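Local coordinates for protein glutaredoxin (PDB 5CAX) that reduces protein disulfides in a coenzyme M-dependent manner, as a methanoredoxin, a glutaredoxin-like enzyme of a methane-producing archaeon, at residues 30-33 and 34-37; 49-52 and 53-56; 64-67 and 68-71; 90-93 and 94-98. One frame throughout, in Å; residues are numbered along the deposited sequence.

Contact 1 of 4, residues 30-33 and 34-37. With CD (cadmium ion), chain G.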
loop_
_atom_site.group_PDB
_atom_site.type_symbol
_atom_site.label_atom_id
_atom_site.label_comp_id
_atom_site.label_asym_id
_atom_site.label_seq_id
_atom_site.Cartn_x
_atom_site.Cartn_y
_atom_site.Cartn_z
ATOM N N CYS A 30 1.796 10.065 -8.388
ATOM C CA CYS A 30 0.364 9.992 -8.593
ATOM C C CYS A 30 -0.450 10.471 -7.383
ATOM O O CYS A 30 -0.185 10.068 -6.248
ATOM C CB CYS A 30 -0.036 8.573 -8.955
ATOM S SG CYS A 30 -1.787 8.467 -9.232
ATOM N N VAL A 31 -1.463 11.294 -7.655
ATOM C CA VAL A 31 -2.272 11.940 -6.641
ATOM C C VAL A 31 -3.031 10.984 -5.715
ATOM O O VAL A 31 -3.017 11.167 -4.495
ATOM C CB VAL A 31 -3.324 12.868 -7.319
ATOM C CG1 VAL A 31 -4.252 13.511 -6.297
ATOM C CG2 VAL A 31 -2.648 13.917 -8.170
ATOM N N TRP A 32 -3.674 9.962 -6.288
ATOM C CA TRP A 32 -4.539 9.059 -5.518
ATOM C C TRP A 32 -3.746 8.013 -4.739
ATOM O O TRP A 32 -4.202 7.520 -3.697
ATOM C CB TRP A 32 -5.587 8.402 -6.426
ATOM C CG TRP A 32 -6.309 9.438 -7.256
ATOM C CD1 TRP A 32 -6.233 9.598 -8.609
ATOM C CD2 TRP A 32 -7.152 10.501 -6.777
ATOM N NE1 TRP A 32 -6.995 10.661 -9.002
ATOM C CE2 TRP A 32 -7.570 11.238 -7.900
ATOM C CE3 TRP A 32 -7.605 10.891 -5.509
ATOM C CZ2 TRP A 32 -8.414 12.346 -7.801
ATOM C CZ3 TRP A 32 -8.441 11.990 -5.410
ATOM C CH2 TRP A 32 -8.835 12.705 -6.548
ATOM N N CYS A 33 -2.567 7.677 -5.253
ATOM C CA CYS A 33 -1.606 6.875 -4.497
ATOM C C CYS A 33 -1.169 7.606 -3.220
ATOM O O CYS A 33 -1.232 7.052 -2.126
ATOM C CB CYS A 33 -0.384 6.567 -5.356
ATOM S SG CYS A 33 -0.502 5.111 -6.397
ATOM N N LYS A 34 -0.822 8.879 -3.360
ATOM C CA LYS A 34 -0.389 9.696 -2.236
ATOM C C LYS A 34 -1.559 9.961 -1.299
ATOM O O LYS A 34 -1.396 10.000 -0.079
ATOM C CB LYS A 34 0.224 11.006 -2.734
ATOM C CG LYS A 34 1.638 10.823 -3.235
ATOM C CD LYS A 34 2.247 12.096 -3.742
ATOM C CE LYS A 34 1.755 12.372 -5.132
ATOM N NZ LYS A 34 2.281 13.652 -5.646
ATOM N N LYS A 35 -2.743 10.152 -1.874
ATOM C CA LYS A 35 -3.960 10.324 -1.076
ATOM C C LYS A 35 -4.265 9.078 -0.246
ATOM O O LYS A 35 -4.789 9.175 0.860
ATOM C CB LYS A 35 -5.166 10.642 -1.981
ATOM C CG LYS A 35 -5.279 12.049 -2.571
ATOM C CD LYS A 35 -5.221 13.128 -1.512
ATOM C CE LYS A 35 -5.279 14.546 -2.135
ATOM N NZ LYS A 35 -5.032 15.635 -1.151
ATOM N N THR A 36 -3.933 7.907 -0.782
ATOM C CA THR A 36 -4.131 6.657 -0.048
ATOM C C THR A 36 -3.213 6.572 1.177
ATOM O O THR A 36 -3.690 6.275 2.275
ATOM C CB THR A 36 -3.909 5.407 -0.943
ATOM O OG1 THR A 36 -4.744 5.487 -2.099
ATOM C CG2 THR A 36 -4.243 4.133 -0.189
ATOM N N LYS A 37 -1.916 6.823 1.003
ATOM C CA LYS A 37 -0.997 6.768 2.148
ATOM C C LYS A 37 -1.272 7.876 3.161
ATOM O O LYS A 37 -1.065 7.681 4.367
ATOM C CB LYS A 37 0.475 6.771 1.703
ATOM C CG LYS A 37 1.124 8.094 1.476
ATOM C CD LYS A 37 2.054 8.498 2.608
ATOM C CE LYS A 37 2.902 9.649 2.107
ATOM N NZ LYS A 37 3.649 10.395 3.140
HETATM CD CD CD G . -1.986 5.803 -8.732
#

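Contact 2 of 4, residues 49-52 and 53-56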
loop_
_atom_site.group_PDB
_atom_site.type_symbol
_atom_site.label_atom_id
_atom_site.label_comp_id
_atom_site.label_asym_id
_atom_site.label_seq_id
_atom_site.Cartn_x
_atom_site.Cartn_y
_atom_site.Cartn_z
ATOM N N TYR A 49 4.676 1.710 3.447
ATOM C CA TYR A 49 4.418 2.005 2.050
ATOM C C TYR A 49 5.678 2.006 1.215
ATOM O O TYR A 49 6.753 2.345 1.691
ATOM C CB TYR A 49 3.655 3.306 1.870
ATOM C CG TYR A 49 4.348 4.592 2.209
ATOM C CD1 TYR A 49 5.009 5.349 1.228
ATOM C CD2 TYR A 49 4.293 5.092 3.488
ATOM C CE1 TYR A 49 5.613 6.565 1.546
ATOM C CE2 TYR A 49 4.886 6.276 3.794
ATOM C CZ TYR A 49 5.533 7.018 2.843
ATOM O OH TYR A 49 6.088 8.200 3.262
ATOM N N VAL A 50 5.494 1.582 -0.036
ATOM C CA VAL A 50 6.524 1.410 -1.036
ATOM C C VAL A 50 6.171 2.236 -2.285
ATOM O O VAL A 50 5.158 1.991 -2.947
ATOM C CB VAL A 50 6.672 -0.110 -1.435
ATOM C CG1 VAL A 50 7.708 -0.317 -2.536
ATOM C CG2 VAL A 50 6.996 -0.995 -0.226
ATOM N N PHE A 51 7.014 3.220 -2.609
ATOM C CA PHE A 51 6.921 3.932 -3.877
ATOM C C PHE A 51 7.757 3.246 -4.959
ATOM O O PHE A 51 8.958 3.491 -5.100
ATOM C CB PHE A 51 7.346 5.395 -3.715
ATOM C CG PHE A 51 6.266 6.276 -3.158
ATOM C CD1 PHE A 51 4.946 6.124 -3.586
ATOM C CD2 PHE A 51 6.555 7.235 -2.196
ATOM C CE1 PHE A 51 3.936 6.927 -3.076
ATOM C CE2 PHE A 51 5.562 8.039 -1.677
ATOM C CZ PHE A 51 4.244 7.888 -2.117
ATOM N N VAL A 52 7.074 2.408 -5.736
ATOM C CA VAL A 52 7.677 1.556 -6.761
ATOM C C VAL A 52 8.469 2.340 -7.820
ATOM O O VAL A 52 9.478 1.864 -8.318
ATOM C CB VAL A 52 6.588 0.671 -7.428
ATOM C CG1 VAL A 52 7.192 -0.156 -8.554
ATOM C CG2 VAL A 52 5.985 -0.287 -6.372
ATOM N N ASP A 53 8.027 3.536 -8.182
ATOM C CA ASP A 53 8.766 4.261 -9.211
ATOM C C ASP A 53 10.162 4.668 -8.730
ATOM O O ASP A 53 11.053 4.925 -9.530
ATOM C CB ASP A 53 7.999 5.497 -9.675
ATOM C CG ASP A 53 7.602 6.401 -8.538
ATOM O OD1 ASP A 53 7.165 5.878 -7.497
ATOM O OD2 ASP A 53 7.710 7.638 -8.705
ATOM N N LEU A 54 10.339 4.719 -7.418
ATOM C CA LEU A 54 11.577 5.196 -6.831
ATOM C C LEU A 54 12.550 4.053 -6.503
ATOM O O LEU A 54 13.664 4.288 -6.037
ATOM C CB LEU A 54 11.278 6.007 -5.573
ATOM C CG LEU A 54 10.508 7.308 -5.753
ATOM C CD1 LEU A 54 10.247 7.857 -4.400
ATOM C CD2 LEU A 54 11.274 8.302 -6.580
ATOM N N LEU A 55 12.097 2.820 -6.695
ATOM C CA LEU A 55 12.932 1.663 -6.452
ATOM C C LEU A 55 13.921 1.367 -7.589
ATOM O O LEU A 55 13.593 1.507 -8.760
ATOM C CB LEU A 55 12.049 0.449 -6.189
ATOM C CG LEU A 55 11.234 0.477 -4.905
ATOM C CD1 LEU A 55 10.371 -0.787 -4.824
ATOM C CD2 LEU A 55 12.181 0.557 -3.713
ATOM N N GLU A 56 15.126 0.926 -7.232
ATOM C CA GLU A 56 16.087 0.452 -8.223
ATOM C C GLU A 56 15.479 -0.702 -9.023
ATOM O O GLU A 56 14.529 -1.334 -8.566
ATOM C CB GLU A 56 17.398 0.042 -7.550
ATOM C CG GLU A 56 18.150 1.192 -6.872
ATOM C CD GLU A 56 18.484 2.342 -7.827
ATOM O OE1 GLU A 56 19.077 2.100 -8.904
ATOM O OE2 GLU A 56 18.151 3.501 -7.500
#

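Contact 3 of 4, residues 64-67 and 68-71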
loop_
_atom_site.group_PDB
_atom_site.type_symbol
_atom_site.label_atom_id
_atom_site.label_comp_id
_atom_site.label_asym_id
_atom_site.label_seq_id
_atom_site.Cartn_x
_atom_site.Cartn_y
_atom_site.Cartn_z
ATOM N N ILE A 64 6.718 -5.041 -8.387
ATOM C CA ILE A 64 5.694 -5.180 -9.415
ATOM C C ILE A 64 5.062 -6.578 -9.415
ATOM O O ILE A 64 3.834 -6.720 -9.533
ATOM C CB ILE A 64 6.277 -4.894 -10.811
ATOM C CG1 ILE A 64 6.518 -3.400 -10.992
ATOM C CG2 ILE A 64 5.343 -5.388 -11.895
ATOM C CD1 ILE A 64 5.307 -2.588 -10.727
ATOM N N LYS A 65 5.916 -7.596 -9.276
ATOM C CA LYS A 65 5.516 -9.004 -9.261
ATOM C C LYS A 65 4.665 -9.350 -8.041
ATOM O O LYS A 65 3.778 -10.195 -8.108
ATOM C CB LYS A 65 6.757 -9.897 -9.306
ATOM C CG LYS A 65 6.613 -11.136 -10.164
ATOM C CD LYS A 65 7.743 -11.224 -11.178
ATOM C CE LYS A 65 9.092 -11.147 -10.482
ATOM N NZ LYS A 65 10.222 -11.491 -11.382
ATOM N N GLN A 66 4.957 -8.714 -6.918
ATOM C CA GLN A 66 4.145 -8.891 -5.731
ATOM C C GLN A 66 2.758 -8.282 -5.934
ATOM O O GLN A 66 1.744 -8.894 -5.603
ATOM C CB GLN A 66 4.862 -8.276 -4.514
ATOM C CG GLN A 66 4.009 -7.916 -3.280
ATOM C CD GLN A 66 3.658 -9.097 -2.398
ATOM O OE1 GLN A 66 3.742 -10.267 -2.816
ATOM N NE2 GLN A 66 3.297 -8.799 -1.147
ATOM N N VAL A 67 2.725 -7.063 -6.452
ATOM C CA VAL A 67 1.457 -6.382 -6.702
ATOM C C VAL A 67 0.534 -7.214 -7.598
ATOM O O VAL A 67 -0.659 -7.317 -7.331
ATOM C CB VAL A 67 1.686 -4.971 -7.317
ATOM C CG1 VAL A 67 0.419 -4.434 -7.937
ATOM C CG2 VAL A 67 2.190 -4.003 -6.248
ATOM N N SER A 68 1.090 -7.835 -8.633
ATOM C CA SER A 68 0.280 -8.592 -9.579
ATOM C C SER A 68 -0.327 -9.869 -8.981
ATOM O O SER A 68 -1.331 -10.363 -9.491
ATOM C CB SER A 68 1.086 -8.934 -10.836
ATOM O OG SER A 68 2.251 -9.657 -10.544
ATOM N N ARG A 69 0.267 -10.404 -7.916
ATOM C CA ARG A 69 -0.288 -11.579 -7.232
ATOM C C ARG A 69 -1.658 -11.251 -6.622
ATOM O O ARG A 69 -2.516 -12.120 -6.511
ATOM C CB ARG A 69 0.654 -12.093 -6.127
ATOM C CG ARG A 69 1.929 -12.757 -6.640
ATOM C CD ARG A 69 2.888 -13.165 -5.514
ATOM N NE ARG A 69 2.483 -14.373 -4.806
ATOM C CZ ARG A 69 2.285 -14.465 -3.493
ATOM N NH1 ARG A 69 2.404 -13.393 -2.709
ATOM N NH2 ARG A 69 1.959 -15.644 -2.959
ATOM N N PHE A 70 -1.865 -9.989 -6.258
ATOM C CA PHE A 70 -3.107 -9.534 -5.632
ATOM C C PHE A 70 -3.934 -8.678 -6.596
ATOM O O PHE A 70 -5.152 -8.518 -6.444
ATOM C CB PHE A 70 -2.768 -8.758 -4.354
ATOM C CG PHE A 70 -2.085 -9.603 -3.316
ATOM C CD1 PHE A 70 -2.804 -10.137 -2.261
ATOM C CD2 PHE A 70 -0.737 -9.909 -3.428
ATOM C CE1 PHE A 70 -2.198 -10.929 -1.331
ATOM C CE2 PHE A 70 -0.123 -10.711 -2.496
ATOM C CZ PHE A 70 -0.855 -11.219 -1.442
ATOM N N ASN A 71 -3.245 -8.136 -7.594
ATOM C CA ASN A 71 -3.848 -7.248 -8.562
ATOM C C ASN A 71 -3.282 -7.515 -9.960
ATOM O O ASN A 71 -2.276 -6.929 -10.340
ATOM C CB ASN A 71 -3.615 -5.798 -8.123
ATOM C CG ASN A 71 -4.250 -4.795 -9.051
ATOM O OD1 ASN A 71 -5.128 -5.138 -9.865
ATOM N ND2 ASN A 71 -3.823 -3.541 -8.935
#

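Contact 4 of 4, residues 90-93 and 94-98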
loop_
_atom_site.group_PDB
_atom_site.type_symbol
_atom_site.label_atom_id
_atom_site.label_comp_id
_atom_site.label_asym_id
_atom_site.label_seq_id
_atom_site.Cartn_x
_atom_site.Cartn_y
_atom_site.Cartn_z
ATOM N N PHE A 90 -7.818 4.239 -4.485
ATOM C CA PHE A 90 -8.007 5.082 -3.311
ATOM C C PHE A 90 -9.467 4.952 -2.837
ATOM O O PHE A 90 -10.298 5.838 -3.045
ATOM C CB PHE A 90 -7.639 6.537 -3.639
ATOM C CG PHE A 90 -7.867 7.496 -2.503
ATOM C CD1 PHE A 90 -7.372 7.213 -1.234
ATOM C CD2 PHE A 90 -8.559 8.680 -2.704
ATOM C CE1 PHE A 90 -7.576 8.086 -0.190
ATOM C CE2 PHE A 90 -8.766 9.567 -1.658
ATOM C CZ PHE A 90 -8.272 9.270 -0.398
ATOM N N LYS A 91 -9.760 3.829 -2.195
ATOM C CA LYS A 91 -11.111 3.508 -1.753
ATOM C C LYS A 91 -11.247 3.645 -0.241
ATOM O O LYS A 91 -11.060 2.669 0.498
ATOM C CB LYS A 91 -11.463 2.095 -2.209
ATOM C CG LYS A 91 -11.529 2.005 -3.716
ATOM C CD LYS A 91 -12.092 0.705 -4.205
ATOM C CE LYS A 91 -12.317 0.757 -5.710
ATOM N NZ LYS A 91 -11.095 0.869 -6.545
ATOM N N GLU A 92 -11.586 4.860 0.196
ATOM C CA GLU A 92 -11.607 5.245 1.606
ATOM C C GLU A 92 -12.529 4.421 2.517
ATOM O O GLU A 92 -12.062 3.863 3.510
ATOM C CB GLU A 92 -11.999 6.717 1.728
ATOM C CG GLU A 92 -11.744 7.309 3.103
ATOM C CD GLU A 92 -11.748 8.831 3.108
ATOM O OE1 GLU A 92 -11.690 9.447 2.020
ATOM O OE2 GLU A 92 -11.822 9.421 4.204
ATOM N N LYS A 93 -13.827 4.354 2.210
ATOM C CA LYS A 93 -14.747 3.571 3.043
ATOM C C LYS A 93 -14.256 2.124 3.133
ATOM O O LYS A 93 -14.208 1.534 4.205
ATOM C CB LYS A 93 -16.192 3.628 2.516
ATOM C CG LYS A 93 -17.108 2.563 3.135
ATOM C CD LYS A 93 -18.593 2.729 2.780
ATOM C CE LYS A 93 -18.965 2.067 1.456
ATOM N NZ LYS A 93 -20.436 1.995 1.254
ATOM N N GLN A 94 -13.869 1.577 1.991
ATOM C CA GLN A 94 -13.392 0.211 1.906
ATOM C C GLN A 94 -12.152 0.000 2.763
ATOM O O GLN A 94 -12.046 -0.991 3.474
ATOM C CB GLN A 94 -13.124 -0.137 0.440
ATOM C CG GLN A 94 -12.571 -1.526 0.170
ATOM C CD GLN A 94 -12.756 -1.923 -1.278
ATOM O OE1 GLN A 94 -13.747 -1.529 -1.914
ATOM N NE2 GLN A 94 -11.753 -2.606 -1.847
ATOM N N ILE A 95 -11.224 0.945 2.718
ATOM C CA ILE A 95 -10.039 0.850 3.557
ATOM C C ILE A 95 -10.407 1.032 5.038
ATOM O O ILE A 95 -9.967 0.269 5.900
ATOM C CB ILE A 95 -8.977 1.891 3.148
ATOM C CG1 ILE A 95 -8.419 1.554 1.758
ATOM C CG2 ILE A 95 -7.873 1.978 4.217
ATOM C CD1 ILE A 95 -7.637 2.672 1.129
ATOM N N ARG A 96 -11.214 2.051 5.320
ATOM C CA ARG A 96 -11.676 2.324 6.674
ATOM C C ARG A 96 -12.378 1.101 7.262
ATOM O O ARG A 96 -12.116 0.695 8.396
ATOM C CB ARG A 96 -12.607 3.537 6.681
ATOM C CG ARG A 96 -11.877 4.862 6.515
ATOM C CD ARG A 96 -12.832 6.027 6.560
ATOM N NE ARG A 96 -13.469 6.085 7.861
ATOM C CZ ARG A 96 -13.126 6.948 8.808
ATOM N NH1 ARG A 96 -12.166 7.841 8.569
ATOM N NH2 ARG A 96 -13.751 6.924 9.984
ATOM N N GLU A 97 -13.284 0.522 6.487
ATOM C CA GLU A 97 -14.057 -0.614 6.958
ATOM C C GLU A 97 -13.129 -1.786 7.231
ATOM O O GLU A 97 -13.297 -2.495 8.220
ATOM C CB GLU A 97 -15.124 -1.008 5.927
ATOM C CG GLU A 97 -16.396 -0.146 5.953
ATOM C CD GLU A 97 -17.382 -0.528 4.854
ATOM O OE1 GLU A 97 -16.995 -1.330 3.973
ATOM O OE2 GLU A 97 -18.528 -0.014 4.860
ATOM N N ALA A 98 -12.134 -1.969 6.366
ATOM C CA ALA A 98 -11.219 -3.104 6.478
ATOM C C ALA A 98 -10.216 -2.971 7.623
ATOM O O ALA A 98 -9.609 -3.955 8.041
ATOM C CB ALA A 98 -10.492 -3.317 5.160
#

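Contact 1 of 4, residues 30-33 and 34-37
Thr36 OG1 donates to Trp32 O over 2.6 Å, the shortest polar link in this first stretch of helix 31-43. Since Thr36 N also bonds to that carbonyl, one buried threonine grips Trp32 O twice; with chi1 at -55°, OG1 lies beside its own backbone N and faces back toward the preceding turn. Cys30, at the N-cap, starts the ladder with its O accepting from Lys34 N at 3.2 Å, and Val31 O and Cys33 O take Lys35 N and Lys37 N in the same i-to-i+4 fashion.

The two cysteines form the Cys-X-X-Cys motif of the glutaredoxins, the segment that in this family carries the redox thiols. Here both sit at a bound cadmium ion, which lies 2.7 Å from Cys30 SG and 2.9 Å from Cys33 SG, while Phe76 O also binds it. Cys30 SG and Cys33 SG stand 4.6 Å apart, too far for a disulfide. Cys30 SG is anti to the backbone N (chi1 -179°), which puts SG on the cadmium ion.

Further out, the exposed side chains pack on one another. Lys35 CG reaches Trp32 CE3 at 3.9 Å, its chain crossing the indole obliquely, and runs alongside Val31, whose CG1 stands over the centre of one indole face. Lys34 CE comes to 3.2 Å from Cys30 O. On the inner side Thr36 and Lys37 rest on Met24 of strand 22-26, and Thr36 also meets Pro77 and Phe90, seating the helix of this beta-alpha-beta unit against the sheet.

Contact 2 of 4, residues 49-52 and 53-56
Leaving strand 48-51, the chain turns tightly through Val52, Asp53 and Leu54, and two successive i-to-i+3 bonds close a short 3-10 segment: Leu54 N to Phe51 O at 3.0 Å and Leu55 N to Val52 O at 3.2 Å. The turn folds Leu55 back toward the strand, where its CD1 meets Val50 CG1 at 3.5 Å, the two side chains crossing at about a right angle. Leu55 CG also lies 3.8 Å from Phe51 O, so the branch also lies against the backbone of the bend. Cut back to alanine, Leu55 would lose CG and both methyls, which would probably leave Val50 CG1 without its neighbour across the turn and open a gap beside the strand end.

In this thioredoxin-type fold, strand 48-51 is an outermost strand of the sheet, pairing with 22-26, and the turn hands the chain on to helix 57-70. Val52 and Leu55 both touch Lys60 of that helix.

On the other side of the bend, Leu54 CD1 packs 3.9 Å from Phe51 CB. Asp53 has CG between the backbone N and the carbonyl carbon (chi1 54°), which folds its carboxylate back over the preceding backbone and puts OD1 3.7 Å from Phe51 C. Its other oxygen, OD2, is hydrogen-bonded to Ser28 OG. Beside it the Phe51 ring receives Tyr49 CD1 over one face, 4.0 Å above the ring plane and offset toward the rim.

Contact 3 of 4, residues 64-67 and 68-71
Val67 O marks the tight end of this contact, accepting from Asn71 N at 2.7 Å and from Phe70 N at 3.1 Å. The Asn71 bond lies in the carbonyl plane, whereas Phe70 N approaches from above it, so the two donors share the oxygen from different directions. Asn71 CB comes within 3.4 Å of the same Val67 O. The Asn71 amide then turns to partners beyond the helix: ND2 bonds to Thr78 OG1 and Ser75 OG. Close by, the Phe70 ring offers its edge to Gln66, with CD2 3.5 Å from Gln66 O in the plane of the ring.

These residues belong to the last part of helix 57-70 of the thioredoxin-type fold. Val67 and Gln66 rest on Tyr25 of strand 22-26, and Phe70 packs on Ile80 and Ala86 of the next two strands, so the buried flank of the helix lies against the sheet.

Toward solvent the ties are fewer. Ser68 OG donates to Lys65 O at 2.9 Å, a sound bond that comes from above the carbonyl plane; its chi1 of 57° swings the hydroxyl back toward the previous turn. Exposed Arg69 reaches Gln66 OE1 through NH1 at 3.4 Å, a weak bond. The amide oxygen meets the guanidinium at its edge, and the two planes are only 13° apart. Gln66 can make this link because its chain bends at chi2 (79°), bringing the amide round beside both Arg69 and Phe70 CE2.

Contact 4 of 4, residues 90-93 and 94-98
Glu97 lies alongside Lys93, one turn earlier in helix 92-99, both side chains pointing the same way. From Glu97 CB, 3.2 Å from Lys93 O, the chain passes to CG, which stays near that carbonyl. CD then comes 3.5 Å from Lys93 CG, and OE2 rests 3.4 Å from both CG and CD of Lys93. The charged ends stop short: Lys93 bends at chi3 (86°), and its NZ stays 4.5 Å from Glu97 OE2, beyond a salt bridge.

The backbone bonds are regular, Glu97 N to Lys93 O, Arg96 N to Glu92 O and Ile95 N to Lys91 O, the last from the N-cap. Lys91 CD runs beside the Gln94 amide, while its NZ bonds to Val88 O.

Ile95 is buried, its CG1 3.1 Å from Lys91 O, and sets the start of the last helix of this thioredoxin-type fold on Ile87 of strand 85-88. A serine in its place would lack the CG1-CD1 branch and would probably leave Ile87 without this apolar neighbour, opening a gap between helix and strand. With Glu92 OE2 also 4.7 Å from Arg96 NH1, the surface pairs probably attract only weakly, at long range, leaving the backbone ladder and Ile95 as firmer ties.

Overall arrangement
All four contacts are local, but their chemistry follows their place in the fold. Contact 1 and contact 4 meet directly: Phe90 packs on the start of helix 31-43, with its CB near Trp32 O, and Ile95 touches Thr36, so these two helices share one side of the sheet. Contact 2 ties to contact 1 where Phe51 meets Lys34, and to contact 3 through Val52 and Ile64; contact 3 touches neither contact 1 nor contact 4. Only contact 1 holds metal ligands. Contacts 1, 2 and 3 are partly buried, joining polar bonds to apolar packing, whereas contact 4 is mostly surface, with opposite charges that stay apart around one buried isoleucine.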